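Local coordinates for protein 8-demethyl-8-aminoriboflavin-5'-phosphate synthase (Streptomyces davawensis, PDB 5MLD) that replaces the C-8 methyl group of FMN with an amino group taken from glutamate, making 8-amino-8-demethylriboflavin 5'-phosphate for roseoflavin biosynthesis, at residues A2-R14 with K78-P90. Sequence-based numbering, arbitrary orientation.
With 8DP (8-demethyl-8-aminoriboflavin-5'-phosphate), chain I.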
loop_
_atom_site.group_PDB
_atom_site.type_symbol
_atom_site.label_atom_id
_atom_site.label_comp_id
_atom_site.label_asym_id
_atom_site.label_seq_id
_atom_site.Cartn_x
_atom_site.Cartn_y
_atom_site.Cartn_z
ATOM N N ALA A 2 13.902 -3.253 -34.745
ATOM C CA ALA A 2 14.537 -3.221 -33.436
ATOM C C ALA A 2 13.485 -3.156 -32.338
ATOM O O ALA A 2 12.334 -2.785 -32.582
ATOM C CB ALA A 2 15.486 -2.034 -33.329
ATOM N N LEU A 3 13.891 -3.525 -31.130
ATOM C CA LEU A 3 13.029 -3.372 -29.972
ATOM C C LEU A 3 12.820 -1.894 -29.657
ATOM O O LEU A 3 13.668 -1.048 -29.955
ATOM C CB LEU A 3 13.644 -4.076 -28.765
ATOM C CG LEU A 3 13.832 -5.583 -28.925
ATOM C CD1 LEU A 3 14.717 -6.066 -27.809
ATOM C CD2 LEU A 3 12.491 -6.250 -28.849
ATOM N N LYS A 4 11.680 -1.589 -29.040
ATOM C CA LYS A 4 11.303 -0.215 -28.738
ATOM C C LYS A 4 10.972 -0.088 -27.264
ATOM O O LYS A 4 10.277 -0.940 -26.705
ATOM C CB LYS A 4 10.079 0.239 -29.558
ATOM C CG LYS A 4 10.267 0.119 -31.054
ATOM C CD LYS A 4 8.950 0.309 -31.767
ATOM C CE LYS A 4 9.023 -0.257 -33.174
ATOM N NZ LYS A 4 8.791 0.783 -34.216
ATOM N N ALA A 5 11.443 1.001 -26.655
ATOM C CA ALA A 5 11.090 1.359 -25.290
ATOM C C ALA A 5 10.263 2.636 -25.322
ATOM O O ALA A 5 10.674 3.627 -25.928
ATOM C CB ALA A 5 12.338 1.567 -24.435
ATOM N N LEU A 6 9.106 2.609 -24.671
ATOM C CA LEU A 6 8.225 3.762 -24.589
ATOM C C LEU A 6 8.250 4.250 -23.147
ATOM O O LEU A 6 7.919 3.492 -22.235
ATOM C CB LEU A 6 6.809 3.403 -25.020
ATOM C CG LEU A 6 5.811 4.559 -24.912
ATOM C CD1 LEU A 6 6.223 5.738 -25.826
ATOM C CD2 LEU A 6 4.419 4.064 -25.209
ATOM N N ILE A 7 8.664 5.498 -22.940
ATOM C CA ILE A 7 8.777 6.079 -21.602
ATOM C C ILE A 7 7.696 7.133 -21.474
ATOM O O ILE A 7 7.675 8.085 -22.256
ATOM C CB ILE A 7 10.163 6.688 -21.359
ATOM C CG1 ILE A 7 11.256 5.643 -21.679
ATOM C CG2 ILE A 7 10.253 7.194 -19.910
ATOM C CD1 ILE A 7 12.692 6.181 -21.671
ATOM N N LEU A 8 6.799 6.969 -20.504
ATOM C CA LEU A 8 5.676 7.893 -20.325
ATOM C C LEU A 8 5.976 8.771 -19.116
ATOM O O LEU A 8 5.937 8.300 -17.978
ATOM C CB LEU A 8 4.354 7.149 -20.132
ATOM C CG LEU A 8 3.982 6.184 -21.259
ATOM C CD1 LEU A 8 2.634 5.521 -20.953
ATOM C CD2 LEU A 8 3.951 6.916 -22.593
ATOM N N ASN A 9 6.306 10.041 -19.364
ATOM C CA ASN A 9 6.433 11.000 -18.275
ATOM C C ASN A 9 5.028 11.423 -17.868
ATOM O O ASN A 9 4.321 12.081 -18.642
ATOM C CB ASN A 9 7.262 12.211 -18.701
ATOM C CG ASN A 9 7.522 13.139 -17.551
ATOM O OD1 ASN A 9 6.792 13.111 -16.563
ATOM N ND2 ASN A 9 8.563 13.954 -17.658
ATOM N N THR A 10 4.622 11.064 -16.648
ATOM C CA THR A 10 3.253 11.333 -16.216
ATOM C C THR A 10 3.161 12.549 -15.292
ATOM O O THR A 10 2.209 12.657 -14.509
ATOM C CB THR A 10 2.658 10.080 -15.563
ATOM O OG1 THR A 10 3.479 9.661 -14.476
ATOM C CG2 THR A 10 2.638 8.918 -16.589
ATOM N N THR A 11 4.120 13.472 -15.392
ATOM C CA THR A 11 4.032 14.741 -14.681
ATOM C C THR A 11 2.743 15.482 -15.035
ATOM O O THR A 11 2.188 15.333 -16.127
ATOM C CB THR A 11 5.236 15.628 -15.028
ATOM O OG1 THR A 11 5.131 16.867 -14.322
ATOM C CG2 THR A 11 5.279 15.923 -16.531
ATOM N N LEU A 12 2.285 16.314 -14.103
ATOM C CA LEU A 12 1.073 17.095 -14.297
ATOM C C LEU A 12 1.314 18.450 -14.947
ATOM O O LEU A 12 0.340 19.161 -15.222
ATOM C CB LEU A 12 0.365 17.301 -12.955
ATOM C CG LEU A 12 -0.121 15.985 -12.358
ATOM C CD1 LEU A 12 -0.767 16.245 -11.003
ATOM C CD2 LEU A 12 -1.093 15.286 -13.299
ATOM N N ARG A 13 2.560 18.825 -15.204
ATOM C CA ARG A 13 2.847 20.113 -15.823
ATOM C C ARG A 13 3.081 19.931 -17.322
ATOM O O ARG A 13 3.853 19.065 -17.737
ATOM C CB ARG A 13 4.040 20.789 -15.144
ATOM C CG ARG A 13 5.399 20.140 -15.389
ATOM C CD ARG A 13 6.409 20.568 -14.334
ATOM N NE ARG A 13 6.187 19.853 -13.088
ATOM C CZ ARG A 13 5.638 20.363 -11.991
ATOM N NH1 ARG A 13 5.239 21.633 -11.952
ATOM N NH2 ARG A 13 5.482 19.582 -10.924
ATOM N N ARG A 14 2.400 20.751 -18.120
ATOM C CA ARG A 14 2.460 20.672 -19.575
ATOM C C ARG A 14 3.825 21.117 -20.101
ATOM O O ARG A 14 4.436 22.046 -19.571
ATOM C CB ARG A 14 1.349 21.558 -20.161
ATOM C CG ARG A 14 1.326 21.710 -21.691
ATOM C CD ARG A 14 0.033 22.442 -22.168
ATOM N NE ARG A 14 -1.179 21.658 -21.919
ATOM C CZ ARG A 14 -1.661 20.753 -22.765
ATOM N NH1 ARG A 14 -1.037 20.525 -23.914
ATOM N NH2 ARG A 14 -2.760 20.068 -22.468
ATOM N N LYS A 78 0.876 3.181 -29.566
ATOM C CA LYS A 78 2.287 3.195 -29.178
ATOM C C LYS A 78 2.570 2.183 -28.070
ATOM O O LYS A 78 3.622 1.532 -28.063
ATOM C CB LYS A 78 2.711 4.601 -28.741
ATOM C CG LYS A 78 2.788 5.597 -29.896
ATOM C CD LYS A 78 3.496 6.886 -29.508
ATOM C CE LYS A 78 3.709 7.759 -30.728
ATOM N NZ LYS A 78 4.650 7.122 -31.685
ATOM N N ILE A 79 1.653 2.050 -27.112
ATOM C CA ILE A 79 1.854 1.087 -26.036
ATOM C C ILE A 79 1.799 -0.334 -26.580
ATOM O O ILE A 79 2.579 -1.202 -26.175
ATOM C CB ILE A 79 0.808 1.306 -24.929
ATOM C CG1 ILE A 79 0.993 2.680 -24.283
ATOM C CG2 ILE A 79 0.890 0.200 -23.906
ATOM C CD1 ILE A 79 -0.167 3.078 -23.382
ATOM N N ARG A 80 0.880 -0.597 -27.507
ATOM C CA ARG A 80 0.814 -1.926 -28.108
ATOM C C ARG A 80 2.092 -2.261 -28.862
ATOM O O ARG A 80 2.515 -3.421 -28.896
ATOM C CB ARG A 80 -0.374 -2.021 -29.057
ATOM C CG ARG A 80 -1.704 -2.095 -28.374
ATOM C CD ARG A 80 -2.775 -2.113 -29.441
ATOM N NE ARG A 80 -3.933 -2.874 -29.005
ATOM C CZ ARG A 80 -4.006 -4.198 -29.071
ATOM N NH1 ARG A 80 -2.989 -4.900 -29.557
ATOM N NH2 ARG A 80 -5.092 -4.817 -28.656
ATOM N N GLU A 81 2.706 -1.262 -29.488
ATOM C CA GLU A 81 3.901 -1.502 -30.283
ATOM C C GLU A 81 5.181 -1.572 -29.459
ATOM O O GLU A 81 6.173 -2.129 -29.940
ATOM C CB GLU A 81 4.058 -0.415 -31.348
ATOM C CG GLU A 81 2.921 -0.350 -32.349
ATOM C CD GLU A 81 3.041 0.864 -33.267
ATOM O OE1 GLU A 81 4.181 1.318 -33.508
ATOM O OE2 GLU A 81 2.004 1.370 -33.749
ATOM N N ALA A 82 5.195 -1.024 -28.249
ATOM C CA ALA A 82 6.433 -0.936 -27.490
ATOM C C ALA A 82 6.735 -2.267 -26.809
ATOM O O ALA A 82 5.853 -2.884 -26.203
ATOM C CB ALA A 82 6.346 0.178 -26.452
ATOM N N ASP A 83 7.990 -2.698 -26.905
ATOM C CA ASP A 83 8.409 -3.921 -26.236
ATOM C C ASP A 83 8.693 -3.677 -24.764
ATOM O O ASP A 83 8.510 -4.585 -23.942
ATOM C CB ASP A 83 9.633 -4.488 -26.952
ATOM C CG ASP A 83 9.403 -4.604 -28.439
ATOM O OD1 ASP A 83 8.697 -5.557 -28.823
ATOM O OD2 ASP A 83 9.884 -3.737 -29.215
ATOM N N ILE A 84 9.116 -2.463 -24.418
ATOM C CA ILE A 84 9.342 -2.066 -23.034
ATOM C C ILE A 84 8.458 -0.853 -22.759
ATOM O O ILE A 84 8.417 0.082 -23.565
ATOM C CB ILE A 84 10.820 -1.730 -22.770
ATOM C CG1 ILE A 84 11.722 -2.957 -22.980
ATOM C CG2 ILE A 84 10.983 -1.235 -21.349
ATOM C CD1 ILE A 84 13.165 -2.606 -23.139
ATOM N N LEU A 85 7.735 -0.885 -21.637
ATOM C CA LEU A 85 6.953 0.254 -21.164
ATOM C C LEU A 85 7.573 0.731 -19.857
ATOM O O LEU A 85 7.642 -0.026 -18.889
ATOM C CB LEU A 85 5.483 -0.125 -20.954
ATOM C CG LEU A 85 4.648 1.043 -20.398
ATOM C CD1 LEU A 85 4.546 2.148 -21.439
ATOM C CD2 LEU A 85 3.260 0.612 -19.977
ATOM N N VAL A 86 8.087 1.948 -19.846
ATOM C CA VAL A 86 8.607 2.547 -18.626
ATOM C C VAL A 86 7.637 3.635 -18.221
ATOM O O VAL A 86 7.509 4.645 -18.927
ATOM C CB VAL A 86 10.010 3.129 -18.815
ATOM C CG1 VAL A 86 10.466 3.788 -17.509
ATOM C CG2 VAL A 86 10.985 2.044 -19.299
ATOM N N ILE A 87 6.975 3.461 -17.080
ATOM C CA ILE A 87 6.209 4.560 -16.498
ATOM C C ILE A 87 7.179 5.418 -15.696
ATOM O O ILE A 87 7.894 4.915 -14.824
ATOM C CB ILE A 87 5.063 4.051 -15.613
ATOM C CG1 ILE A 87 4.104 3.127 -16.383
ATOM C CG2 ILE A 87 4.332 5.252 -14.984
ATOM C CD1 ILE A 87 3.342 3.800 -17.488
ATOM N N ALA A 88 7.224 6.703 -16.001
ATOM C CA ALA A 88 8.131 7.615 -15.311
ATOM C C ALA A 88 7.240 8.610 -14.582
ATOM O O ALA A 88 6.763 9.578 -15.182
ATOM C CB ALA A 88 9.091 8.301 -16.277
ATOM N N THR A 89 7.025 8.374 -13.295
ATOM C CA THR A 89 5.982 9.128 -12.634
ATOM C C THR A 89 6.521 9.896 -11.436
ATOM O O THR A 89 7.309 9.364 -10.644
ATOM C CB THR A 89 4.828 8.204 -12.187
ATOM O OG1 THR A 89 3.784 9.002 -11.614
ATOM C CG2 THR A 89 5.297 7.139 -11.173
ATOM N N PRO A 90 6.120 11.153 -11.280
ATOM C CA PRO A 90 6.222 11.781 -9.964
ATOM C C PRO A 90 5.323 11.030 -8.996
ATOM O O PRO A 90 4.417 10.290 -9.394
ATOM C CB PRO A 90 5.714 13.211 -10.199
ATOM C CG PRO A 90 5.566 13.375 -11.666
ATOM C CD PRO A 90 5.424 12.006 -12.258
HETATM C C4 8DP I . 6.440 15.399 -5.848
HETATM C C5 8DP I . 6.237 15.995 -4.450
HETATM C C8 8DP I . 2.252 17.382 -5.052
HETATM N N3 8DP I . 2.826 13.926 -2.808
HETATM C C2 8DP I . 7.901 16.189 -7.824
HETATM N N2 8DP I . 1.987 18.569 -5.824
HETATM N N1 8DP I . 5.031 15.287 -3.848
HETATM C C6 8DP I . 3.773 15.739 -4.084
HETATM O O6 8DP I . 6.505 17.685 -6.679
HETATM N N4 8DP I . 6.452 13.687 -2.875
HETATM C C12 8DP I . 2.662 15.061 -3.536
HETATM C C13 8DP I . 5.203 14.157 -3.116
HETATM C C14 8DP I . 4.093 13.473 -2.600
HETATM C C15 8DP I . 4.332 12.313 -1.852
HETATM C C16 8DP I . 6.628 12.591 -2.165
HETATM C C1 8DP I . 7.631 16.830 -9.190
HETATM C C3 8DP I . 6.590 16.342 -7.052
HETATM C C7 8DP I . 3.568 16.930 -4.828
HETATM C C9 8DP I . 1.147 16.673 -4.497
HETATM O O1 8DP I . 8.145 15.706 -12.871
HETATM P P1 8DP I . 7.592 16.618 -11.754
HETATM O O2 8DP I . 8.331 18.001 -11.801
HETATM O O3 8DP I . 6.087 16.812 -11.877
HETATM O O4 8DP I . 7.941 15.941 -10.330
HETATM O O5 8DP I . 8.311 14.882 -8.023
HETATM O O7 8DP I . 6.484 14.172 -6.058
HETATM C C10 8DP I . -0.273 17.148 -4.721
HETATM C C11 8DP I . 1.360 15.534 -3.763
HETATM O O8 8DP I . 3.276 11.575 -1.318
HETATM N N5 8DP I . 5.590 11.900 -1.658
HETATM O O9 8DP I . 7.923 12.072 -1.912
HETATM O O HOH W 1 9.523 -3.316 -31.674
#
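L6 and L8 of strand 4-9 pack beside L85 and I87 of strand 84-92, two neighbouring parallel strands in the core of a flavodoxin-like fold, with backbone bonds running from K4 to T10. On the face of L6, L8, L85 and I87, L6 reaches across to the helix. With CG anti to its backbone N (chi1 178°), it carries CD2 to the last turn of helix 72-81, 3.8 Å from I79 CG1 and close to K78 CB, while its CB meets A82 CB at 3.6 Å. L8 CD1 fills the notch between L85 CD1 and I87 CD1, 3.9 Å from each. On the face of A5, I7, V86 and A88, I7 CG1 lies alongside V86 CB, I7 CG2 sits against A88 CB, and helix 20-34 covers V86 and A88. At the N-terminal end of the pair, D83 OD2 accepts from K4 N at 2.8 Å through its anti lone pair, and the L3 side chain crosses that of D83 at about a right angle, with CD2 against CG. At the C-terminal end N9 OD1 closes an Asx turn onto T11 N, P90 CG rests against T11 CA at 3.6 Å, and the chain opens into the phosphate site. There R13 presents its guanidinium edge to phosphate oxygen O3 of the bound aminoflavin, which T11 OG1 also donates to, at 2.6 Å.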